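Local atomic coordinates of putative glycoside hydrolase (Bacteroides thetaiotaomicron VPI-5482, PDB entry 3HBZ), a protein that is of unknown function but binds calcium and, as a putative glycoside hydrolase, may take part in carbohydrate metabolism. Residues M173-A178 / N191-P196; A131-T136 / V162-G167; I209-A214 / E335-S340. All blocks are in the same frame, centred on the assembly; numbering follows the deposited sequence.

Contact 1. Residues M173-A178 / N191-P196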
loop_
_atom_site.group_PDB
_atom_site.type_symbol
_atom_site.label_atom_id
_atom_site.label_comp_id
_atom_site.label_asym_id
_atom_site.label_seq_id
_atom_site.Cartn_x
_atom_site.Cartn_y
_atom_site.Cartn_z
HETATM N N MSE A 173 3.402 2.191 -23.161
HETATM C CA MSE A 173 4.326 2.606 -22.102
HETATM C C MSE A 173 5.285 1.465 -21.733
HETATM O O MSE A 173 6.080 1.591 -20.789
HETATM C CB MSE A 173 3.568 3.057 -20.831
HETATM C CG MSE A 173 2.658 4.269 -21.016
HETATM SE SE MSE A 173 3.601 5.816 -21.659
HETATM C CE MSE A 173 4.664 6.123 -20.084
ATOM N N GLY A 174 5.199 0.332 -22.421
ATOM C CA GLY A 174 6.057 -0.805 -22.079
ATOM C C GLY A 174 5.569 -1.513 -20.837
ATOM O O GLY A 174 6.344 -2.209 -20.206
HETATM N N MSE A 175 4.292 -1.295 -20.466
HETATM C CA MSE A 175 3.677 -1.888 -19.279
HETATM C C MSE A 175 2.389 -2.665 -19.645
HETATM O O MSE A 175 1.306 -2.251 -19.291
HETATM C CB MSE A 175 3.385 -0.745 -18.307
HETATM C CG MSE A 175 4.643 -0.004 -17.841
HETATM SE SE MSE A 175 4.227 1.543 -16.724
HETATM C CE MSE A 175 3.253 0.613 -15.293
ATOM N N PRO A 176 2.519 -3.799 -20.359
ATOM C CA PRO A 176 1.341 -4.444 -20.994
ATOM C C PRO A 176 0.385 -5.196 -20.070
ATOM O O PRO A 176 -0.755 -5.455 -20.462
ATOM C CB PRO A 176 1.956 -5.387 -22.027
ATOM C CG PRO A 176 3.385 -5.690 -21.464
ATOM C CD PRO A 176 3.788 -4.486 -20.663
ATOM N N ILE A 177 0.785 -5.470 -18.845
ATOM C CA ILE A 177 -0.085 -6.140 -17.879
ATOM C C ILE A 177 0.094 -5.488 -16.520
ATOM O O ILE A 177 1.060 -4.743 -16.309
ATOM C CB ILE A 177 0.210 -7.655 -17.761
ATOM C CG1 ILE A 177 1.611 -7.879 -17.209
ATOM C CG2 ILE A 177 -0.025 -8.431 -19.146
ATOM C CD1 ILE A 177 1.925 -9.373 -16.836
ATOM N N ALA A 178 -0.869 -5.724 -15.625
ATOM C CA ALA A 178 -0.848 -5.210 -14.274
ATOM C C ALA A 178 -1.200 -6.331 -13.300
ATOM O O ALA A 178 -2.337 -6.828 -13.289
ATOM C CB ALA A 178 -1.913 -4.037 -14.134
ATOM N N ASN A 191 5.036 8.185 -9.619
ATOM C CA ASN A 191 5.918 7.251 -10.307
ATOM C C ASN A 191 5.226 6.116 -11.096
ATOM O O ASN A 191 5.877 5.224 -11.644
ATOM C CB ASN A 191 6.873 6.645 -9.283
ATOM C CG ASN A 191 8.146 7.483 -9.107
ATOM O OD1 ASN A 191 8.722 7.975 -10.073
ATOM N ND2 ASN A 191 8.604 7.587 -7.888
ATOM N N ALA A 192 3.894 6.114 -11.103
ATOM C CA ALA A 192 3.148 4.944 -11.523
ATOM C C ALA A 192 3.510 4.474 -12.935
ATOM O O ALA A 192 3.538 3.290 -13.218
ATOM C CB ALA A 192 1.636 5.222 -11.461
HETATM N N MSE A 193 3.779 5.419 -13.820
HETATM C CA MSE A 193 4.052 5.096 -15.189
HETATM C C MSE A 193 5.367 5.692 -15.670
HETATM O O MSE A 193 5.525 5.934 -16.845
HETATM C CB MSE A 193 2.876 5.599 -16.029
HETATM C CG MSE A 193 1.706 4.728 -15.899
HETATM SE SE MSE A 193 0.380 5.079 -17.266
HETATM C CE MSE A 193 -0.207 3.375 -17.551
ATOM N N SER A 194 6.278 5.993 -14.760
ATOM C CA SER A 194 7.599 6.543 -15.129
ATOM C C SER A 194 8.638 5.678 -14.470
ATOM O O SER A 194 9.551 5.285 -15.110
ATOM C CB SER A 194 7.727 8.004 -14.686
ATOM O OG SER A 194 7.346 8.110 -13.340
ATOM N N ASN A 195 8.439 5.311 -13.190
ATOM C CA ASN A 195 9.317 4.364 -12.470
ATOM C C ASN A 195 8.448 3.437 -11.578
ATOM O O ASN A 195 8.415 3.610 -10.366
ATOM C CB ASN A 195 10.293 5.130 -11.556
ATOM C CG ASN A 195 11.407 5.840 -12.318
ATOM O OD1 ASN A 195 12.371 5.214 -12.715
ATOM N ND2 ASN A 195 11.298 7.156 -12.464
ATOM N N PRO A 196 7.695 2.493 -12.174
ATOM C CA PRO A 196 6.644 1.809 -11.413
ATOM C C PRO A 196 7.153 1.027 -10.202
ATOM O O PRO A 196 6.444 0.871 -9.193
ATOM C CB PRO A 196 5.991 0.885 -12.449
ATOM C CG PRO A 196 6.960 0.790 -13.563
ATOM C CD PRO A 196 7.643 2.146 -13.597
#

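Contact 2. Residues A131-T136 / V162-G167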
loop_
_atom_site.group_PDB
_atom_site.type_symbol
_atom_site.label_atom_id
_atom_site.label_comp_id
_atom_site.label_asym_id
_atom_site.label_seq_id
_atom_site.Cartn_x
_atom_site.Cartn_y
_atom_site.Cartn_z
ATOM N N ALA A 131 -4.488 3.049 -8.177
ATOM C CA ALA A 131 -4.335 4.416 -8.683
ATOM C C ALA A 131 -3.560 4.441 -10.029
ATOM O O ALA A 131 -3.838 5.254 -10.932
ATOM C CB ALA A 131 -3.647 5.294 -7.657
ATOM N N GLY A 132 -2.605 3.544 -10.147
ATOM C CA GLY A 132 -1.812 3.422 -11.357
ATOM C C GLY A 132 -2.653 2.839 -12.477
ATOM O O GLY A 132 -2.601 3.336 -13.602
ATOM N N TYR A 133 -3.369 1.753 -12.193
ATOM C CA TYR A 133 -4.226 1.136 -13.209
ATOM C C TYR A 133 -5.290 2.076 -13.805
ATOM O O TYR A 133 -5.646 1.980 -14.994
ATOM C CB TYR A 133 -4.876 -0.147 -12.676
ATOM C CG TYR A 133 -5.484 -1.039 -13.776
ATOM C CD1 TYR A 133 -4.677 -1.739 -14.633
ATOM C CD2 TYR A 133 -6.850 -1.200 -13.900
ATOM C CE1 TYR A 133 -5.213 -2.559 -15.680
ATOM C CE2 TYR A 133 -7.410 -2.046 -14.886
ATOM C CZ TYR A 133 -6.588 -2.704 -15.786
ATOM O OH TYR A 133 -7.131 -3.497 -16.780
ATOM N N ALA A 134 -5.821 2.952 -12.973
ATOM C CA ALA A 134 -6.793 3.947 -13.414
ATOM C C ALA A 134 -6.251 4.782 -14.567
ATOM O O ALA A 134 -7.006 5.192 -15.468
ATOM C CB ALA A 134 -7.199 4.874 -12.221
HETATM N N MSE A 135 -4.933 4.982 -14.566
HETATM C CA MSE A 135 -4.266 5.792 -15.575
HETATM C C MSE A 135 -4.193 5.113 -16.937
HETATM O O MSE A 135 -3.934 5.795 -17.910
HETATM C CB MSE A 135 -2.848 6.209 -15.121
HETATM C CG MSE A 135 -2.860 7.128 -13.926
HETATM SE SE MSE A 135 -1.023 7.429 -13.297
HETATM C CE MSE A 135 -0.287 8.325 -14.791
ATOM N N THR A 136 -4.487 3.809 -17.018
ATOM C CA THR A 136 -4.484 3.084 -18.319
ATOM C C THR A 136 -5.748 3.349 -19.107
ATOM O O THR A 136 -5.843 2.987 -20.283
ATOM C CB THR A 136 -4.430 1.564 -18.116
ATOM O OG1 THR A 136 -5.645 1.133 -17.487
ATOM C CG2 THR A 136 -3.191 1.150 -17.242
ATOM N N VAL A 162 -6.146 -10.076 -9.364
ATOM C CA VAL A 162 -6.258 -10.611 -10.716
ATOM C C VAL A 162 -5.356 -9.798 -11.658
ATOM O O VAL A 162 -5.501 -8.631 -11.751
ATOM C CB VAL A 162 -7.698 -10.599 -11.238
ATOM C CG1 VAL A 162 -7.776 -11.091 -12.715
ATOM C CG2 VAL A 162 -8.622 -11.472 -10.378
ATOM N N THR A 163 -4.445 -10.462 -12.351
ATOM C CA THR A 163 -3.555 -9.845 -13.341
ATOM C C THR A 163 -4.370 -9.442 -14.558
ATOM O O THR A 163 -5.080 -10.251 -15.140
ATOM C CB THR A 163 -2.428 -10.810 -13.732
ATOM O OG1 THR A 163 -1.667 -11.119 -12.545
ATOM C CG2 THR A 163 -1.461 -10.207 -14.819
ATOM N N ARG A 164 -4.299 -8.161 -14.892
ATOM C CA ARG A 164 -5.149 -7.567 -15.911
ATOM C C ARG A 164 -4.323 -7.092 -17.089
ATOM O O ARG A 164 -3.155 -6.680 -16.920
ATOM C CB ARG A 164 -5.807 -6.327 -15.347
ATOM C CG ARG A 164 -6.695 -6.611 -14.173
ATOM C CD ARG A 164 -7.862 -7.502 -14.521
ATOM N NE ARG A 164 -8.773 -7.365 -13.415
ATOM C CZ ARG A 164 -10.098 -7.420 -13.460
ATOM N NH1 ARG A 164 -10.782 -7.674 -14.580
ATOM N NH2 ARG A 164 -10.741 -7.218 -12.325
ATOM N N SER A 165 -4.936 -7.073 -18.266
ATOM C CA SER A 165 -4.382 -6.300 -19.379
ATOM C C SER A 165 -4.485 -4.801 -19.082
ATOM O O SER A 165 -5.498 -4.324 -18.525
ATOM C CB SER A 165 -5.165 -6.566 -20.672
ATOM O OG SER A 165 -4.683 -5.685 -21.665
ATOM N N THR A 166 -3.457 -4.046 -19.473
ATOM C CA THR A 166 -3.476 -2.582 -19.369
ATOM C C THR A 166 -3.899 -1.924 -20.684
ATOM O O THR A 166 -3.826 -0.692 -20.824
ATOM C CB THR A 166 -2.099 -2.061 -19.045
ATOM O OG1 THR A 166 -1.208 -2.539 -20.059
ATOM C CG2 THR A 166 -1.652 -2.537 -17.701
ATOM N N GLY A 167 -4.290 -2.741 -21.668
ATOM C CA GLY A 167 -4.809 -2.226 -22.938
ATOM C C GLY A 167 -3.731 -1.537 -23.792
ATOM O O GLY A 167 -2.533 -1.582 -23.496
HETATM O O HOH W 1 -5.196 1.131 -22.373
#

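Contact 3. Residues I209-A214 / E335-S340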
loop_
_atom_site.group_PDB
_atom_site.type_symbol
_atom_site.label_atom_id
_atom_site.label_comp_id
_atom_site.label_asym_id
_atom_site.label_seq_id
_atom_site.Cartn_x
_atom_site.Cartn_y
_atom_site.Cartn_z
ATOM N N ILE A 209 8.965 -8.387 17.140
ATOM C CA ILE A 209 9.779 -9.267 16.337
ATOM C C ILE A 209 8.820 -10.214 15.659
ATOM O O ILE A 209 8.257 -11.104 16.315
ATOM C CB ILE A 209 10.799 -10.056 17.181
ATOM C CG1 ILE A 209 11.798 -9.108 17.865
ATOM C CG2 ILE A 209 11.581 -11.035 16.284
ATOM C CD1 ILE A 209 12.775 -9.802 18.830
ATOM N N PRO A 210 8.587 -10.009 14.351
ATOM C CA PRO A 210 7.717 -10.902 13.658
ATOM C C PRO A 210 8.380 -12.271 13.495
ATOM O O PRO A 210 9.584 -12.344 13.208
ATOM C CB PRO A 210 7.498 -10.188 12.323
ATOM C CG PRO A 210 8.705 -9.454 12.085
ATOM C CD PRO A 210 9.237 -9.061 13.428
ATOM N N THR A 211 7.598 -13.330 13.693
ATOM C CA THR A 211 8.079 -14.709 13.581
ATOM C C THR A 211 7.459 -15.533 12.441
ATOM O O THR A 211 8.150 -16.395 11.862
ATOM C CB THR A 211 7.857 -15.438 14.933
ATOM O OG1 THR A 211 6.507 -15.240 15.341
ATOM C CG2 THR A 211 8.785 -14.835 16.005
ATOM N N TYR A 212 6.186 -15.272 12.101
ATOM C CA TYR A 212 5.499 -15.995 11.014
ATOM C C TYR A 212 4.461 -15.110 10.373
ATOM O O TYR A 212 3.895 -14.230 11.049
ATOM C CB TYR A 212 4.723 -17.230 11.524
ATOM C CG TYR A 212 5.596 -18.281 12.140
ATOM C CD1 TYR A 212 5.887 -18.235 13.478
ATOM C CD2 TYR A 212 6.181 -19.283 11.371
ATOM C CE1 TYR A 212 6.718 -19.152 14.067
ATOM C CE2 TYR A 212 7.023 -20.248 11.970
ATOM C CZ TYR A 212 7.280 -20.149 13.320
ATOM O OH TYR A 212 8.058 -21.030 13.996
ATOM N N LEU A 213 4.265 -15.310 9.056
ATOM C CA LEU A 213 3.127 -14.770 8.315
ATOM C C LEU A 213 2.279 -15.998 7.934
ATOM O O LEU A 213 2.771 -16.883 7.221
ATOM C CB LEU A 213 3.584 -14.089 7.028
ATOM C CG LEU A 213 2.434 -13.536 6.158
ATOM C CD1 LEU A 213 1.659 -12.446 6.915
ATOM C CD2 LEU A 213 2.978 -12.962 4.860
ATOM N N ALA A 214 1.026 -16.031 8.380
ATOM C CA ALA A 214 0.141 -17.171 8.195
ATOM C C ALA A 214 -1.159 -16.701 7.563
ATOM O O ALA A 214 -1.502 -15.543 7.689
ATOM C CB ALA A 214 -0.148 -17.876 9.563
ATOM N N GLU A 335 -2.580 -13.549 9.315
ATOM C CA GLU A 335 -2.071 -13.024 10.556
ATOM C C GLU A 335 -0.577 -12.761 10.488
ATOM O O GLU A 335 0.205 -13.615 10.076
ATOM C CB GLU A 335 -2.382 -14.006 11.722
ATOM C CG GLU A 335 -2.082 -13.365 13.017
ATOM C CD GLU A 335 -2.503 -14.159 14.237
ATOM O OE1 GLU A 335 -2.977 -15.306 14.091
ATOM O OE2 GLU A 335 -2.344 -13.596 15.344
ATOM N N LEU A 336 -0.162 -11.590 10.943
ATOM C CA LEU A 336 1.256 -11.354 11.261
ATOM C C LEU A 336 1.520 -11.760 12.723
ATOM O O LEU A 336 1.094 -11.077 13.670
ATOM C CB LEU A 336 1.589 -9.874 11.018
ATOM C CG LEU A 336 3.042 -9.491 11.279
ATOM C CD1 LEU A 336 4.005 -10.335 10.435
ATOM C CD2 LEU A 336 3.205 -7.943 11.053
ATOM N N ILE A 337 2.193 -12.895 12.911
ATOM C CA ILE A 337 2.456 -13.440 14.249
ATOM C C ILE A 337 3.836 -12.947 14.683
ATOM O O ILE A 337 4.799 -13.013 13.912
ATOM C CB ILE A 337 2.415 -15.011 14.250
ATOM C CG1 ILE A 337 1.032 -15.505 13.742
ATOM C CG2 ILE A 337 2.723 -15.613 15.675
ATOM C CD1 ILE A 337 1.003 -16.982 13.286
ATOM N N TYR A 338 3.901 -12.436 15.902
ATOM C CA TYR A 338 5.130 -11.922 16.488
ATOM C C TYR A 338 5.406 -12.485 17.901
ATOM O O TYR A 338 4.513 -13.013 18.593
ATOM C CB TYR A 338 5.092 -10.398 16.535
ATOM C CG TYR A 338 3.947 -9.789 17.299
ATOM C CD1 TYR A 338 4.046 -9.568 18.666
ATOM C CD2 TYR A 338 2.763 -9.428 16.652
ATOM C CE1 TYR A 338 3.000 -8.995 19.390
ATOM C CE2 TYR A 338 1.709 -8.836 17.364
ATOM C CZ TYR A 338 1.848 -8.625 18.732
ATOM O OH TYR A 338 0.841 -8.068 19.452
ATOM N N ARG A 339 6.661 -12.393 18.311
ATOM C CA ARG A 339 7.073 -12.998 19.587
ATOM C C ARG A 339 6.481 -12.232 20.768
ATOM O O ARG A 339 6.511 -10.998 20.745
ATOM C CB ARG A 339 8.573 -13.002 19.705
ATOM C CG ARG A 339 9.057 -13.702 21.009
ATOM C CD ARG A 339 10.547 -13.909 20.989
ATOM N NE ARG A 339 10.825 -14.726 19.818
ATOM C CZ ARG A 339 11.866 -14.580 19.010
ATOM N NH1 ARG A 339 12.772 -13.621 19.241
ATOM N NH2 ARG A 339 11.985 -15.400 17.953
ATOM N N SER A 340 5.968 -12.946 21.794
ATOM C CA SER A 340 5.443 -12.266 23.014
ATOM C C SER A 340 6.590 -11.672 23.838
ATOM O O SER A 340 7.627 -12.314 23.991
ATOM C CB SER A 340 4.538 -13.175 23.894
ATOM O OG SER A 340 5.029 -14.507 24.014
#

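Contact 1. Residues M173-A178 / N191-P196
Two selenomethionine methyls, those of M175 and M173, reach across from 173-178 and settle on a bent loop, a clear case of flexible selenoether chains fitting themselves to an irregular backbone. The turn between helix 167-172 and strand 177-183 thereby packs on the loop between strand 185-187 and helix 196-199, at the surface and away from the metal sites. The M175 chain runs straight out as far as selenium, then turns through chi3 (59°), which drops CE into the hollow between the A192 carbonyl and the P196 ring. M175 CE lies 3.4 Å from A192 O and 4.0 Å from P196 CB. The bulkier selenium sits at the shoulder of the same hollow, with M175 SE 3.9 Å from M193 CA. M173, folded at both chi2 and chi3, sets a second and shallower bump beside it, M173 CE being 3.4 Å from M193 O. G174, whose positive phi closes a Schellman motif, separates these two residues. M175 also touches F321, and M193 reaches T136. Methyl carbons, rather than N-H donors, meet the two loop carbonyls, which implies a contact held by dispersion and fit, with little directional constraint.

Contact 2. Residues A131-T136 / V162-G167
Y133 points its hydroxyl from helix 130-134 at the end of strand 158-165, illustrating how one long side chain can tie a helix to a strand. With chi1 at -165° its CG lies opposite the backbone N, and the ring reaches outward until Y133 OH gives its proton to S165 O, 2.5 Å away. The bond follows the carbonyl direction closely, and S165 O lies in the ring plane, at its edge. R164 crosses the tyrosine at about a right angle, its CB 3.4 Å from Y133 OH, before its guanidinium leaves to donate to D143 O and Y145 O. On one face of the ring stands T136 OG1, 4.0 Å above the plane and over the centre. T136 OG1 bonds to Y133 O at 2.6 Å, in the carbonyl plane, and the same oxygen accepts from T136 N. T136 and T166 also cross at about a right angle, CG2 of T136 resting 3.8 Å from T166 CB, while T166 OG1 bonds to M175 O. A water donates to both T136 O and T166 O. Direct and water-mediated bonds thus satisfy backbone carbonyls at a largely buried junction, fixing the tyrosine at both its ends.

Contact 3. Residues I209-A214 / E335-S340
I337 O is gripped by three donors of one neighbouring strand, a textbook instance of how a bulge concentrates bonds on a single carbonyl. T211 N reaches I337 O at 2.8 Å and Y212 N does so at 3.2 Å, the latter tilted 33° from the carbonyl plane. T211 OG1 adds a weak bond of 3.1 Å to I337 O, made possible by chi1 of 50°, which tucks the hydroxyl between the backbone N and carbonyl carbon. The same torsion sets CG2 of T211 against R339, 3.8 Å from its NH2. An alanine here would lose both branches, and the guanidinium of R339 would probably be freer to turn while I337 O gave up its weak third donor. I209 runs alongside R339, pointing the same way, with its CG2 over one face of the guanidinium. Regular antiparallel pairing resumes beyond the bulge: I337 N bonds to Y212 O at 2.9 Å, and A214 and E335 exchange a reciprocal pair of backbone bonds. CD1 of I337 touches both A214 CB, at 4.0 Å, and Y212 CB. The opposite face carries L213 and L336, and L336 CD1 meets P210 CB at 4.0 Å; F288 of strand 281-290 touches both P210 and L336. Outward, the Y212 ring makes a cation-pi contact with K285, and Y338 stacks on H208. The axes of the short segments 210-214 and 335-338 run at 154° to each other, nearly antiparallel. At the A214-E335 end, the E335 side chain is about 9 Å from that of N101, a calcium ligand. T211 and Y212 facing I337 together define a classic beta bulge, set here between antiparallel strands 210-220 and 328-338 of a domain whose sequence clan suggests kinship with galactose-binding-like beta-sandwiches.

Contacts 1 and 2 adjoin, their centres 9 Å apart, whereas contact 3 lies about 33 Å from both, centre to centre, on the opposite side of the chain's centre. The first two meet through strands 158-165 and 177-183, neighbours in antiparallel pairing, where A178 N is 2.8 Å from R164 O. Contact 2 and contact 3 lie on neighbouring strands, 158-165 and 328-338, although their nearest atoms are about 17 Å apart. Along the chain, contact 2 closes before contact 1 opens, and contact 3 follows. In this beta-rich domain, contacts 1 and 2 pack a loop and a short helix beside the ends of strands 177-183 and 158-165, while contact 3 is strand pairing.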